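Local coordinates for pyridoxal kinase (Entamoeba histolytica, PDB 4S1H), which probably phosphorylates pyridoxal at the expense of ATP to give pyridoxal 5'-phosphate, and binds ADP together with magnesium ions, at residues A[14-19]-A[255-260]; A[105-110]-A[137-142]; A[132-137]-A[171-176]; A[211-216]-A[250-255]. All blocks are in the same frame, centred on the assembly; numbering follows the deposited sequence.

Contact 1 of 4, residues A[14-19]-A[255-260]; sequences SGFVGN and TAEINI
In this ribokinase-like fold the loop that leads into helix 18-28 is met by the loop that follows helix 234-250, and E257 and F16 carry most of the meeting. One carboxylate oxygen of E257, OE1, accepts the backbone N-H of F16, with 3.0 Å between F16 N and E257 OE1 and an N-H...O angle of 154°; the donor comes from above the carboxylate plane. The glutamate reaches this spot because its chain bends about the CB-CG bond (chi2 -70°), which lays the carboxylate directly on the backbone of G15, where there is no side chain, with G15 CA 3.3 Å from E257 OE1. The second oxygen, OE2, is gripped by Y47 OH and by two waters: one runs on to the carbonyl of S14, at 2.8 Å from S14 O, the other to S14 OG, which is also bonded to N3 of the second subunit.

The F16 ring lies beyond this polar patch. I260 sets its CG2 methyl over one face of the ring, 3.7 Å from the centroid and 19° off the normal, a CH-pi contact displaced toward the rim. I258 touches the same ring obliquely through its backbone, with I258 O 3.3 Å from F16 CD2, while its side chain turns to V216 and T219 of helix 216-229. Both F16 and I260 also rest on I24 of helix 18-28. A water-bridged carboxylate accepting a loop N-H, beside a methyl-on-ring contact, thus joins two loops of a ribokinase-type alpha/beta fold, close to the subunit interface.

Contact 2 of 4, residues A[105-110]-A[137-142]; sequences KVYFLC and ADIITP. With MG (magnesium ion), chain D.
With CG turned to the side opposite its carbonyl carbon (chi1 -65°), D138 presents OD2 to the N-H of F108. The bond is nearly straight, 170° at the hydrogen, with F108 N 2.8 Å from D138 OD2; it meets the oxygen on its anti side. Y107 extends with CG trans to its own N, which brings its ring alongside the aspartate: D138 CB stands over one face, 4.1 Å from the centroid, and ring and carboxylate planes differ by only 12°. The far end of the same ring reaches I139, Y107 OH lying 3.3 Å from I139 CG2. K101 forms a salt bridge with D138 OD2, a second grip that probably stabilises the negative charge.

F108 O takes the N-H of D138, at 2.8 Å from D138 N, and more weakly that of I139. Regular parallel pairing follows, L109 with I139 and C110 with I140: C110 N bonds I139 O at 3.0 Å, and T141 N bonds C110 O. L109 and I139 lie side by side on one face of the sheet; on the other, C110 CB packs on A137 CB at 3.7 Å. Just past the ladder, T141 O binds magnesium at 2.1 Å, and D111 and four waters complete the shell. Adjacent parallel strands of the central sheet, 107-110 and 139-140, delivering metal ligands just beyond their C-terminal ends, are characteristic of alpha/beta kinases of the ribokinase superfamily.

Contact 3 of 4, residues A[132-137]-A[171-176]; sequences ELIKYA and QGIPVI
I134 and I173 form the tight half of this contact, where the chain leaving helix 124-133 meets the one leading into strand 175-183. Their delta methyls converge, I134 CD1 lying 3.7 Å from I173 CD1, as the two side chains cross at a slant. I173 gets there with CG1 on the side away from its carbonyl carbon (chi1 -63°), which also rests CG1 on the backbone, 3.5 Å from I134 O. Behind the pair, I134 leans on L168 of helix 158-170 and on C110 and I140 of the sheet. At the margin, P174 CD lies 3.3 Å from A137 O.

The outer half is looser and wetter. K135 runs out extended, and its CE passes 3.7 Å from Q171 OE1 without a hydrogen bond between the two side chains; K135 NZ turns instead to E132 in its own segment, a weak, long salt bridge. A water donates to both K135 O, at 2.7 Å, and Q171 O, at 2.8 Å. G172, with positive phi, ends helix 158-170 in a Schellman motif and leads on to I173. With no direct hydrogen bond between the segments, cohesion rests on isoleucine packing inside and on one bridging water outside.

Contact 4 of 4, residues A[211-216]-A[250-255]; sequences GDFTGV and RNTVGT. With ADP (adenosine-5'-diphosphate), chain C.
T252 is the first residue of segment 250-255 to touch the nucleotide-binding loop 211-216: its methyl CG2, trans to the backbone N, comes to 4.0 Å from F213 CE1, while its hydroxyl is bonded to I248 O and to N259 N. G254 follows with its carbonyl, G254 O lying 3.6 Å from the same F213 CE1. T255 then makes the largest contribution, although it is poorly ordered. Its CG2 methyl, set opposite the carbonyl carbon by chi1 54°, enters the angle between G211 and the phenyl ring, 3.6 Å from G211 CA and 3.9 Å from F213 CE1, and the two side chains cross at about a right angle. T255 CB also rests on D212 O at 3.6 Å.

Elsewhere on its rim the F213 ring turns its edge to the nucleotide: ADP N6 lies near the ring plane, 3.8 Å from F213 CD2, and G211 O approaches this amino group, 3.2 Å from ADP N6. V216 CG2 packs on ADP C8, 3.7 Å away. T214 N is buried without a partner. The threonine methyls pack on F213 and G211, which border ADP N6; with no hydrogen bond across, this backing rests on van der Waals packing, and T255's share is loosely ordered.

In the fold
Contacts 1 and 2 are buried, contact 3 is partly so and contact 4 lies at the surface. They form two groups. Contacts 2 and 3 share A137 and are tied by the backbone bond between I140 and V175, so that strand 139-140 of the central sheet is joined to strand 175-183. Contacts 1 and 4 share T255, and N259 is hydrogen-bonded to N251 O and T252 OG1. Backbone hydrogen bonds dominate contact 2, whereas contact 1 combines a carboxylate bond with a methyl-on-ring contact; contacts 3 and 4 have no direct bond across. Contact 2 binds magnesium and contact 4 borders ADP, while contacts 1 and 3 lie on opposite sides of the chain's centre.

Contact 1 of 4, residues A[14-19]-A[255-260]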
loop_
_atom_site.group_PDB
_atom_site.type_symbol
_atom_site.label_atom_id
_atom_site.label_comp_id
_atom_site.label_asym_id
_atom_site.label_seq_id
_atom_site.Cartn_x
_atom_site.Cartn_y
_atom_site.Cartn_z
ATOM N N SER A 14 5.639 8.449 0.688
ATOM C CA SER A 14 6.364 8.458 1.936
ATOM C C SER A 14 5.388 8.859 3.028
ATOM O O SER A 14 4.478 9.685 2.806
ATOM C CB SER A 14 7.475 9.472 1.867
ATOM O OG SER A 14 8.267 9.504 3.044
ATOM N N GLY A 15 5.561 8.239 4.173
ATOM C CA GLY A 15 4.624 8.432 5.279
ATOM C C GLY A 15 3.291 7.729 5.190
ATOM O O GLY A 15 3.066 6.844 4.367
ATOM N N PHE A 16 2.375 8.114 6.071
ATOM C CA PHE A 16 1.212 7.288 6.377
ATOM C C PHE A 16 -0.030 8.168 6.520
ATOM O O PHE A 16 -0.272 8.793 7.560
ATOM C CB PHE A 16 1.479 6.437 7.632
ATOM C CG PHE A 16 2.864 5.835 7.664
ATOM C CD1 PHE A 16 3.182 4.781 6.838
ATOM C CD2 PHE A 16 3.874 6.403 8.446
ATOM C CE1 PHE A 16 4.473 4.255 6.823
ATOM C CE2 PHE A 16 5.168 5.883 8.446
ATOM C CZ PHE A 16 5.467 4.801 7.624
ATOM N N VAL A 17 -0.807 8.207 5.451
ATOM C CA VAL A 17 -2.202 8.702 5.466
ATOM C C VAL A 17 -3.042 7.826 4.557
ATOM O O VAL A 17 -2.493 7.024 3.779
ATOM C CB VAL A 17 -2.329 10.189 5.035
ATOM C CG1 VAL A 17 -1.553 11.096 5.979
ATOM C CG2 VAL A 17 -1.880 10.398 3.601
ATOM N N GLY A 18 -4.368 7.981 4.669
ATOM C CA GLY A 18 -5.326 7.414 3.773
ATOM C C GLY A 18 -5.149 5.941 3.487
ATOM O O GLY A 18 -4.954 5.110 4.400
ATOM N N ASN A 19 -5.181 5.612 2.202
ATOM C CA ASN A 19 -5.031 4.208 1.810
ATOM C C ASN A 19 -3.679 3.567 2.150
ATOM O O ASN A 19 -3.607 2.355 2.245
ATOM C CB ASN A 19 -5.368 3.973 0.328
ATOM C CG ASN A 19 -6.733 3.377 0.121
ATOM O OD1 ASN A 19 -7.370 2.894 1.057
ATOM N ND2 ASN A 19 -7.189 3.387 -1.106
ATOM N N THR A 255 5.791 14.831 15.087
ATOM C CA THR A 255 4.373 14.918 14.736
ATOM C C THR A 255 4.176 14.803 13.221
ATOM O O THR A 255 3.032 14.693 12.768
ATOM C CB THR A 255 3.720 16.200 15.284
ATOM O OG1 THR A 255 4.472 17.339 14.861
ATOM C CG2 THR A 255 3.677 16.159 16.809
ATOM N N ALA A 256 5.286 14.792 12.467
ATOM C CA ALA A 256 5.274 14.679 11.013
ATOM C C ALA A 256 4.589 13.387 10.564
ATOM O O ALA A 256 3.699 13.428 9.706
ATOM C CB ALA A 256 6.700 14.748 10.451
ATOM N N GLU A 257 5.003 12.258 11.159
ATOM C CA GLU A 257 4.505 10.918 10.783
ATOM C C GLU A 257 4.311 10.001 11.987
ATOM O O GLU A 257 5.176 9.959 12.872
ATOM C CB GLU A 257 5.483 10.229 9.833
ATOM C CG GLU A 257 5.774 10.984 8.551
ATOM C CD GLU A 257 4.631 11.064 7.560
ATOM O OE1 GLU A 257 3.545 10.403 7.702
ATOM O OE2 GLU A 257 4.868 11.768 6.552
ATOM N N ILE A 258 3.166 9.309 12.034
ATOM C CA ILE A 258 2.889 8.338 13.093
ATOM C C ILE A 258 3.737 7.100 12.904
ATOM O O ILE A 258 4.092 6.737 11.766
ATOM C CB ILE A 258 1.396 7.951 13.208
ATOM C CG1 ILE A 258 0.863 7.384 11.890
ATOM C CG2 ILE A 258 0.588 9.158 13.688
ATOM C CD1 ILE A 258 -0.526 6.816 11.980
ATOM N N ASN A 259 4.101 6.479 14.023
ATOM C CA ASN A 259 5.047 5.358 14.035
ATOM C C ASN A 259 4.366 3.987 13.766
ATOM O O ASN A 259 4.576 3.020 14.500
ATOM C CB ASN A 259 5.788 5.363 15.367
ATOM C CG ASN A 259 7.033 4.520 15.366
ATOM O OD1 ASN A 259 7.553 4.148 14.308
ATOM N ND2 ASN A 259 7.553 4.247 16.551
ATOM N N ILE A 260 3.622 3.900 12.681
ATOM C CA ILE A 260 2.801 2.748 12.431
ATOM C C ILE A 260 3.629 1.525 12.002
ATOM O O ILE A 260 3.282 0.421 12.379
ATOM C CB ILE A 260 1.634 3.086 11.469
ATOM C CG1 ILE A 260 0.597 1.963 11.493
ATOM C CG2 ILE A 260 2.112 3.353 10.053
ATOM C CD1 ILE A 260 -0.652 2.287 10.704
HETATM O O HOH W 1 3.636 11.906 4.206
HETATM O O HOH W 2 7.556 10.657 5.332
#

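Contact 2 of 4, residues A[105-110]-A[137-142]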
loop_
_atom_site.group_PDB
_atom_site.type_symbol
_atom_site.label_atom_id
_atom_site.label_comp_id
_atom_site.label_asym_id
_atom_site.label_seq_id
_atom_site.Cartn_x
_atom_site.Cartn_y
_atom_site.Cartn_z
ATOM N N LYS A 105 -25.311 -7.632 0.815
ATOM C CA LYS A 105 -25.166 -6.781 1.980
ATOM C C LYS A 105 -23.703 -6.329 2.066
ATOM O O LYS A 105 -22.790 -7.158 2.105
ATOM C CB LYS A 105 -25.586 -7.518 3.239
ATOM C CG LYS A 105 -25.994 -6.562 4.338
ATOM C CD LYS A 105 -26.346 -7.278 5.606
ATOM C CE LYS A 105 -27.473 -6.556 6.324
ATOM N NZ LYS A 105 -27.909 -7.258 7.560
ATOM N N VAL A 106 -23.486 -5.022 2.019
ATOM C CA VAL A 106 -22.157 -4.452 2.081
ATOM C C VAL A 106 -22.184 -3.390 3.179
ATOM O O VAL A 106 -22.992 -2.472 3.135
ATOM C CB VAL A 106 -21.731 -3.837 0.734
ATOM C CG1 VAL A 106 -20.344 -3.201 0.807
ATOM C CG2 VAL A 106 -21.766 -4.911 -0.352
ATOM N N TYR A 107 -21.316 -3.546 4.159
ATOM C CA TYR A 107 -21.155 -2.591 5.240
ATOM C C TYR A 107 -20.225 -1.451 4.773
ATOM O O TYR A 107 -19.046 -1.660 4.491
ATOM C CB TYR A 107 -20.597 -3.302 6.474
ATOM C CG TYR A 107 -20.534 -2.478 7.755
ATOM C CD1 TYR A 107 -21.621 -2.421 8.637
ATOM C CD2 TYR A 107 -19.370 -1.798 8.122
ATOM C CE1 TYR A 107 -21.547 -1.679 9.817
ATOM C CE2 TYR A 107 -19.293 -1.047 9.298
ATOM C CZ TYR A 107 -20.379 -1.003 10.145
ATOM O OH TYR A 107 -20.297 -0.272 11.312
ATOM N N PHE A 108 -20.756 -0.233 4.703
ATOM C CA PHE A 108 -20.013 0.918 4.209
ATOM C C PHE A 108 -19.672 1.864 5.341
ATOM O O PHE A 108 -20.567 2.445 5.976
ATOM C CB PHE A 108 -20.814 1.581 3.098
ATOM C CG PHE A 108 -20.257 2.895 2.587
ATOM C CD1 PHE A 108 -18.895 3.215 2.634
ATOM C CD2 PHE A 108 -21.139 3.838 2.045
ATOM C CE1 PHE A 108 -18.434 4.427 2.137
ATOM C CE2 PHE A 108 -20.660 5.016 1.514
ATOM C CZ PHE A 108 -19.310 5.313 1.555
ATOM N N LEU A 109 -18.386 1.962 5.639
ATOM C CA LEU A 109 -17.833 2.954 6.547
ATOM C C LEU A 109 -17.342 4.123 5.718
ATOM O O LEU A 109 -16.381 3.993 4.951
ATOM C CB LEU A 109 -16.683 2.353 7.372
ATOM C CG LEU A 109 -16.076 3.217 8.495
ATOM C CD1 LEU A 109 -15.233 2.333 9.400
ATOM C CD2 LEU A 109 -15.251 4.379 7.999
ATOM N N CYS A 110 -17.975 5.268 5.860
ATOM C CA CYS A 110 -17.589 6.491 5.192
ATOM C C CYS A 110 -16.807 7.339 6.175
ATOM O O CYS A 110 -17.338 7.753 7.213
ATOM C CB CYS A 110 -18.809 7.246 4.659
ATOM S SG CYS A 110 -18.403 8.764 3.779
ATOM N N ALA A 137 -23.955 5.479 3.901
ATOM C CA ALA A 137 -23.101 4.797 4.869
ATOM C C ALA A 137 -23.847 4.098 5.985
ATOM O O ALA A 137 -24.885 4.575 6.479
ATOM C CB ALA A 137 -22.098 5.785 5.463
ATOM N N ASP A 138 -23.292 2.979 6.417
ATOM C CA ASP A 138 -23.738 2.284 7.613
ATOM C C ASP A 138 -23.195 2.937 8.896
ATOM O O ASP A 138 -23.826 2.886 9.948
ATOM C CB ASP A 138 -23.338 0.832 7.494
ATOM C CG ASP A 138 -24.061 0.142 6.348
ATOM O OD1 ASP A 138 -25.269 -0.202 6.528
ATOM O OD2 ASP A 138 -23.475 0.041 5.253
ATOM N N ILE A 139 -22.020 3.549 8.789
ATOM C CA ILE A 139 -21.365 4.261 9.860
ATOM C C ILE A 139 -20.494 5.350 9.258
ATOM O O ILE A 139 -19.863 5.153 8.175
ATOM C CB ILE A 139 -20.559 3.302 10.738
ATOM C CG1 ILE A 139 -19.917 4.019 11.903
ATOM C CG2 ILE A 139 -19.494 2.567 9.909
ATOM C CD1 ILE A 139 -19.325 3.090 12.931
ATOM N N ILE A 140 -20.411 6.481 9.933
ATOM C CA ILE A 140 -19.507 7.535 9.525
ATOM C C ILE A 140 -18.581 7.893 10.672
ATOM O O ILE A 140 -18.995 7.810 11.837
ATOM C CB ILE A 140 -20.222 8.767 8.945
ATOM C CG1 ILE A 140 -21.076 9.502 9.991
ATOM C CG2 ILE A 140 -21.109 8.359 7.776
ATOM C CD1 ILE A 140 -21.554 10.849 9.480
ATOM N N THR A 141 -17.361 8.346 10.359
ATOM C CA THR A 141 -16.308 8.608 11.372
ATOM C C THR A 141 -15.669 10.002 11.261
ATOM O O THR A 141 -14.422 10.119 11.135
ATOM C CB THR A 141 -15.226 7.515 11.310
ATOM O OG1 THR A 141 -14.707 7.467 9.981
ATOM C CG2 THR A 141 -15.780 6.151 11.632
ATOM N N PRO A 142 -16.477 11.062 11.268
ATOM C CA PRO A 142 -15.915 12.401 11.225
ATOM C C PRO A 142 -15.283 12.815 12.564
ATOM O O PRO A 142 -15.737 12.376 13.624
ATOM C CB PRO A 142 -17.156 13.274 11.017
ATOM C CG PRO A 142 -18.233 12.541 11.756
ATOM C CD PRO A 142 -17.940 11.094 11.482
HETATM MG MG MG D . -12.420 10.166 10.376
HETATM O O HOH W 3 -25.397 -2.814 5.196
HETATM O O HOH W 4 -12.655 11.893 9.447
HETATM O O HOH W 5 -11.914 8.163 11.420
HETATM O O HOH W 6 -11.839 11.084 12.116
HETATM O O HOH W 7 -10.322 10.103 9.675
#

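Contact 3 of 4, residues A[132-137]-A[171-176]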
loop_
_atom_site.group_PDB
_atom_site.type_symbol
_atom_site.label_atom_id
_atom_site.label_comp_id
_atom_site.label_asym_id
_atom_site.label_seq_id
_atom_site.Cartn_x
_atom_site.Cartn_y
_atom_site.Cartn_z
ATOM N N GLU A 132 -23.843 14.091 0.265
ATOM C CA GLU A 132 -24.619 13.070 -0.429
ATOM C C GLU A 132 -24.056 11.683 -0.215
ATOM O O GLU A 132 -24.803 10.752 0.042
ATOM C CB GLU A 132 -24.740 13.390 -1.924
ATOM C CG GLU A 132 -25.599 14.619 -2.259
ATOM C CD GLU A 132 -27.003 14.592 -1.645
ATOM O OE1 GLU A 132 -27.688 13.550 -1.738
ATOM O OE2 GLU A 132 -27.422 15.616 -1.059
ATOM N N LEU A 133 -22.737 11.548 -0.283
ATOM C CA LEU A 133 -22.121 10.235 -0.064
ATOM C C LEU A 133 -22.445 9.625 1.321
ATOM O O LEU A 133 -22.726 8.458 1.434
ATOM C CB LEU A 133 -20.590 10.317 -0.257
ATOM C CG LEU A 133 -19.826 8.996 -0.128
ATOM C CD1 LEU A 133 -20.329 7.948 -1.107
ATOM C CD2 LEU A 133 -18.345 9.234 -0.321
ATOM N N ILE A 134 -22.413 10.429 2.369
ATOM C CA ILE A 134 -22.624 9.912 3.719
ATOM C C ILE A 134 -23.994 9.254 3.890
ATOM O O ILE A 134 -24.161 8.402 4.754
ATOM C CB ILE A 134 -22.403 10.967 4.834
ATOM C CG1 ILE A 134 -23.301 12.204 4.654
ATOM C CG2 ILE A 134 -20.930 11.366 4.904
ATOM C CD1 ILE A 134 -23.373 13.116 5.861
ATOM N N LYS A 135 -24.963 9.637 3.072
ATOM C CA LYS A 135 -26.315 9.111 3.185
ATOM C C LYS A 135 -26.398 7.632 2.852
ATOM O O LYS A 135 -27.384 6.988 3.209
ATOM C CB LYS A 135 -27.295 9.900 2.316
ATOM C CG LYS A 135 -27.426 11.356 2.730
ATOM C CD LYS A 135 -28.482 12.063 1.897
ATOM C CE LYS A 135 -28.576 13.525 2.261
ATOM N NZ LYS A 135 -29.520 14.207 1.336
ATOM N N TYR A 136 -25.372 7.094 2.179
ATOM C CA TYR A 136 -25.320 5.683 1.867
ATOM C C TYR A 136 -24.575 4.842 2.914
ATOM O O TYR A 136 -24.587 3.631 2.835
ATOM C CB TYR A 136 -24.709 5.488 0.465
ATOM C CG TYR A 136 -25.507 6.217 -0.609
ATOM C CD1 TYR A 136 -26.618 5.622 -1.224
ATOM C CD2 TYR A 136 -25.193 7.519 -0.964
ATOM C CE1 TYR A 136 -27.360 6.299 -2.185
ATOM C CE2 TYR A 136 -25.927 8.205 -1.917
ATOM C CZ TYR A 136 -27.011 7.599 -2.527
ATOM O OH TYR A 136 -27.724 8.302 -3.483
ATOM N N ALA A 137 -23.955 5.479 3.901
ATOM C CA ALA A 137 -23.101 4.797 4.869
ATOM C C ALA A 137 -23.847 4.098 5.985
ATOM O O ALA A 137 -24.885 4.575 6.479
ATOM C CB ALA A 137 -22.098 5.785 5.463
ATOM N N GLN A 171 -31.566 12.022 8.350
ATOM C CA GLN A 171 -31.302 11.675 6.934
ATOM C C GLN A 171 -31.141 10.184 6.695
ATOM O O GLN A 171 -30.928 9.746 5.541
ATOM C CB GLN A 171 -30.046 12.377 6.439
ATOM C CG GLN A 171 -30.103 13.884 6.415
ATOM C CD GLN A 171 -28.747 14.508 6.165
ATOM O OE1 GLN A 171 -27.774 13.808 5.819
ATOM N NE2 GLN A 171 -28.652 15.811 6.359
ATOM N N GLY A 172 -31.135 9.412 7.777
ATOM C CA GLY A 172 -31.050 7.963 7.688
ATOM C C GLY A 172 -29.742 7.328 8.141
ATOM O O GLY A 172 -29.693 6.105 8.203
ATOM N N ILE A 173 -28.729 8.103 8.529
ATOM C CA ILE A 173 -27.403 7.520 8.870
ATOM C C ILE A 173 -27.487 6.783 10.210
ATOM O O ILE A 173 -27.785 7.400 11.225
ATOM C CB ILE A 173 -26.287 8.569 8.900
ATOM C CG1 ILE A 173 -26.144 9.168 7.482
ATOM C CG2 ILE A 173 -24.972 7.939 9.379
ATOM C CD1 ILE A 173 -25.355 10.452 7.398
ATOM N N PRO A 174 -27.263 5.454 10.210
ATOM C CA PRO A 174 -27.517 4.716 11.452
ATOM C C PRO A 174 -26.548 4.978 12.598
ATOM O O PRO A 174 -26.989 4.956 13.751
ATOM C CB PRO A 174 -27.438 3.244 11.026
ATOM C CG PRO A 174 -27.525 3.262 9.546
ATOM C CD PRO A 174 -26.941 4.544 9.096
ATOM N N VAL A 175 -25.268 5.197 12.315
ATOM C CA VAL A 175 -24.245 5.294 13.360
ATOM C C VAL A 175 -23.273 6.399 13.014
ATOM O O VAL A 175 -22.798 6.478 11.890
ATOM C CB VAL A 175 -23.497 3.984 13.593
ATOM C CG1 VAL A 175 -22.554 4.119 14.780
ATOM C CG2 VAL A 175 -24.460 2.817 13.795
ATOM N N ILE A 176 -22.947 7.235 13.982
ATOM C CA ILE A 176 -22.007 8.326 13.805
ATOM C C ILE A 176 -21.020 8.229 14.940
ATOM O O ILE A 176 -21.408 8.326 16.101
ATOM C CB ILE A 176 -22.679 9.708 13.785
ATOM C CG1 ILE A 176 -23.784 9.801 12.693
ATOM C CG2 ILE A 176 -21.658 10.807 13.597
ATOM C CD1 ILE A 176 -24.762 10.910 12.965
HETATM O O HOH W 8 -29.876 7.603 4.037
#

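Contact 4 of 4, residues A[211-216]-A[250-255]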
loop_
_atom_site.group_PDB
_atom_site.type_symbol
_atom_site.label_atom_id
_atom_site.label_comp_id
_atom_site.label_asym_id
_atom_site.label_seq_id
_atom_site.Cartn_x
_atom_site.Cartn_y
_atom_site.Cartn_z
ATOM N N GLY A 211 0.875 17.501 20.519
ATOM C CA GLY A 211 1.115 17.392 19.075
ATOM C C GLY A 211 -0.189 17.379 18.307
ATOM O O GLY A 211 -1.210 16.899 18.824
ATOM N N ASP A 212 -0.155 17.892 17.070
ATOM C CA ASP A 212 -1.224 17.609 16.085
ATOM C C ASP A 212 -0.650 16.595 15.082
ATOM O O ASP A 212 0.339 16.863 14.384
ATOM C CB ASP A 212 -1.843 18.829 15.370
ATOM C CG ASP A 212 -3.300 18.571 14.897
ATOM O OD1 ASP A 212 -4.203 18.358 15.738
ATOM O OD2 ASP A 212 -3.554 18.594 13.674
ATOM N N PHE A 213 -1.277 15.421 15.049
ATOM C CA PHE A 213 -0.762 14.274 14.308
ATOM C C PHE A 213 -1.536 14.157 13.006
ATOM O O PHE A 213 -2.701 14.587 12.906
ATOM C CB PHE A 213 -0.917 12.993 15.149
ATOM C CG PHE A 213 -0.068 12.984 16.391
ATOM C CD1 PHE A 213 1.297 12.644 16.321
ATOM C CD2 PHE A 213 -0.608 13.334 17.630
ATOM C CE1 PHE A 213 2.079 12.629 17.457
ATOM C CE2 PHE A 213 0.179 13.335 18.768
ATOM C CZ PHE A 213 1.527 12.992 18.687
ATOM N N THR A 214 -0.867 13.579 12.010
ATOM C CA THR A 214 -1.452 13.386 10.710
ATOM C C THR A 214 -1.630 11.867 10.485
ATOM O O THR A 214 -0.833 11.057 10.951
ATOM C CB THR A 214 -0.564 14.061 9.641
ATOM O OG1 THR A 214 -0.477 15.469 9.921
ATOM C CG2 THR A 214 -1.127 13.858 8.248
ATOM N N GLY A 215 -2.728 11.505 9.851
ATOM C CA GLY A 215 -3.079 10.092 9.637
ATOM C C GLY A 215 -3.711 9.349 10.806
ATOM O O GLY A 215 -3.937 8.132 10.742
ATOM N N VAL A 216 -3.997 10.051 11.891
ATOM C CA VAL A 216 -4.529 9.365 13.080
ATOM C C VAL A 216 -5.973 8.923 12.903
ATOM O O VAL A 216 -6.358 7.810 13.275
ATOM C CB VAL A 216 -4.361 10.197 14.375
ATOM C CG1 VAL A 216 -2.947 10.070 14.874
ATOM C CG2 VAL A 216 -4.729 11.675 14.194
ATOM N N ARG A 250 1.944 7.334 21.768
ATOM C CA ARG A 250 2.945 7.352 22.851
ATOM C C ARG A 250 4.315 6.961 22.334
ATOM O O ARG A 250 5.339 7.423 22.837
ATOM C CB ARG A 250 2.531 6.457 24.028
ATOM C CG ARG A 250 1.434 7.079 24.907
ATOM C CD ARG A 250 1.094 6.268 26.132
ATOM N NE ARG A 250 -0.147 6.710 26.785
ATOM C CZ ARG A 250 -0.586 6.255 27.958
ATOM N NH1 ARG A 250 0.109 5.347 28.644
ATOM N NH2 ARG A 250 -1.729 6.718 28.456
ATOM N N ASN A 251 4.338 6.119 21.303
ATOM C CA ASN A 251 5.582 5.685 20.701
ATOM C C ASN A 251 6.018 6.414 19.439
ATOM O O ASN A 251 6.928 5.959 18.743
ATOM C CB ASN A 251 5.492 4.180 20.459
ATOM C CG ASN A 251 5.526 3.427 21.765
ATOM O OD1 ASN A 251 6.604 3.204 22.332
ATOM N ND2 ASN A 251 4.364 3.088 22.279
ATOM N N THR A 252 5.409 7.566 19.179
ATOM C CA THR A 252 5.721 8.372 18.018
ATOM C C THR A 252 6.560 9.551 18.461
ATOM O O THR A 252 6.205 10.241 19.413
ATOM C CB THR A 252 4.428 8.838 17.334
ATOM O OG1 THR A 252 3.726 7.706 16.844
ATOM C CG2 THR A 252 4.703 9.806 16.224
ATOM N N VAL A 253 7.684 9.766 17.779
ATOM C CA VAL A 253 8.636 10.820 18.169
ATOM C C VAL A 253 8.353 12.182 17.542
ATOM O O VAL A 253 8.327 13.179 18.272
ATOM C CB VAL A 253 10.099 10.356 17.970
ATOM C CG1 VAL A 253 11.078 11.509 18.168
ATOM C CG2 VAL A 253 10.399 9.212 18.936
ATOM N N GLY A 254 8.124 12.245 16.232
ATOM C CA GLY A 254 7.745 13.529 15.616
ATOM C C GLY A 254 6.263 13.807 15.780
ATOM O O GLY A 254 5.556 13.137 16.539
ATOM N N THR A 255 5.791 14.831 15.087
ATOM C CA THR A 255 4.373 14.918 14.736
ATOM C C THR A 255 4.176 14.803 13.221
ATOM O O THR A 255 3.032 14.693 12.768
ATOM C CB THR A 255 3.720 16.200 15.284
ATOM O OG1 THR A 255 4.472 17.339 14.861
ATOM C CG2 THR A 255 3.677 16.159 16.809
HETATM P PB ADP C . -8.572 13.113 12.342
HETATM O O1B ADP C . -8.595 14.534 12.855
HETATM O O2B ADP C . -7.247 12.724 11.709
HETATM O O3B ADP C . -9.806 12.795 11.554
HETATM P PA ADP C . -8.855 12.596 15.181
HETATM O O1A ADP C . -10.322 12.594 15.516
HETATM O O2A ADP C . -8.047 13.826 15.433
HETATM O O3A ADP C . -8.662 12.161 13.631
HETATM O "O5'" ADP C . -8.140 11.388 15.911
HETATM C "C5'" ADP C . -8.563 10.043 15.821
HETATM C "C4'" ADP C . -8.225 9.391 17.131
HETATM O "O4'" ADP C . -6.820 9.497 17.362
HETATM C "C3'" ADP C . -8.894 10.104 18.301
HETATM O "O3'" ADP C . -10.180 9.541 18.584
HETATM C "C2'" ADP C . -7.897 9.909 19.402
HETATM O "O2'" ADP C . -8.092 8.637 20.005
HETATM C "C1'" ADP C . -6.551 9.894 18.699
HETATM N N9 ADP C . -5.820 11.183 18.713
HETATM C C8 ADP C . -5.668 12.088 17.737
HETATM N N7 ADP C . -4.896 13.129 18.135
HETATM C C5 ADP C . -4.536 12.878 19.401
HETATM C C6 ADP C . -3.708 13.551 20.430
HETATM N N6 ADP C . -3.125 14.734 20.146
HETATM N N1 ADP C . -3.593 12.944 21.630
HETATM C C2 ADP C . -4.193 11.752 21.908
HETATM N N3 ADP C . -4.951 11.085 21.013
HETATM C C4 ADP C . -5.145 11.595 19.774
#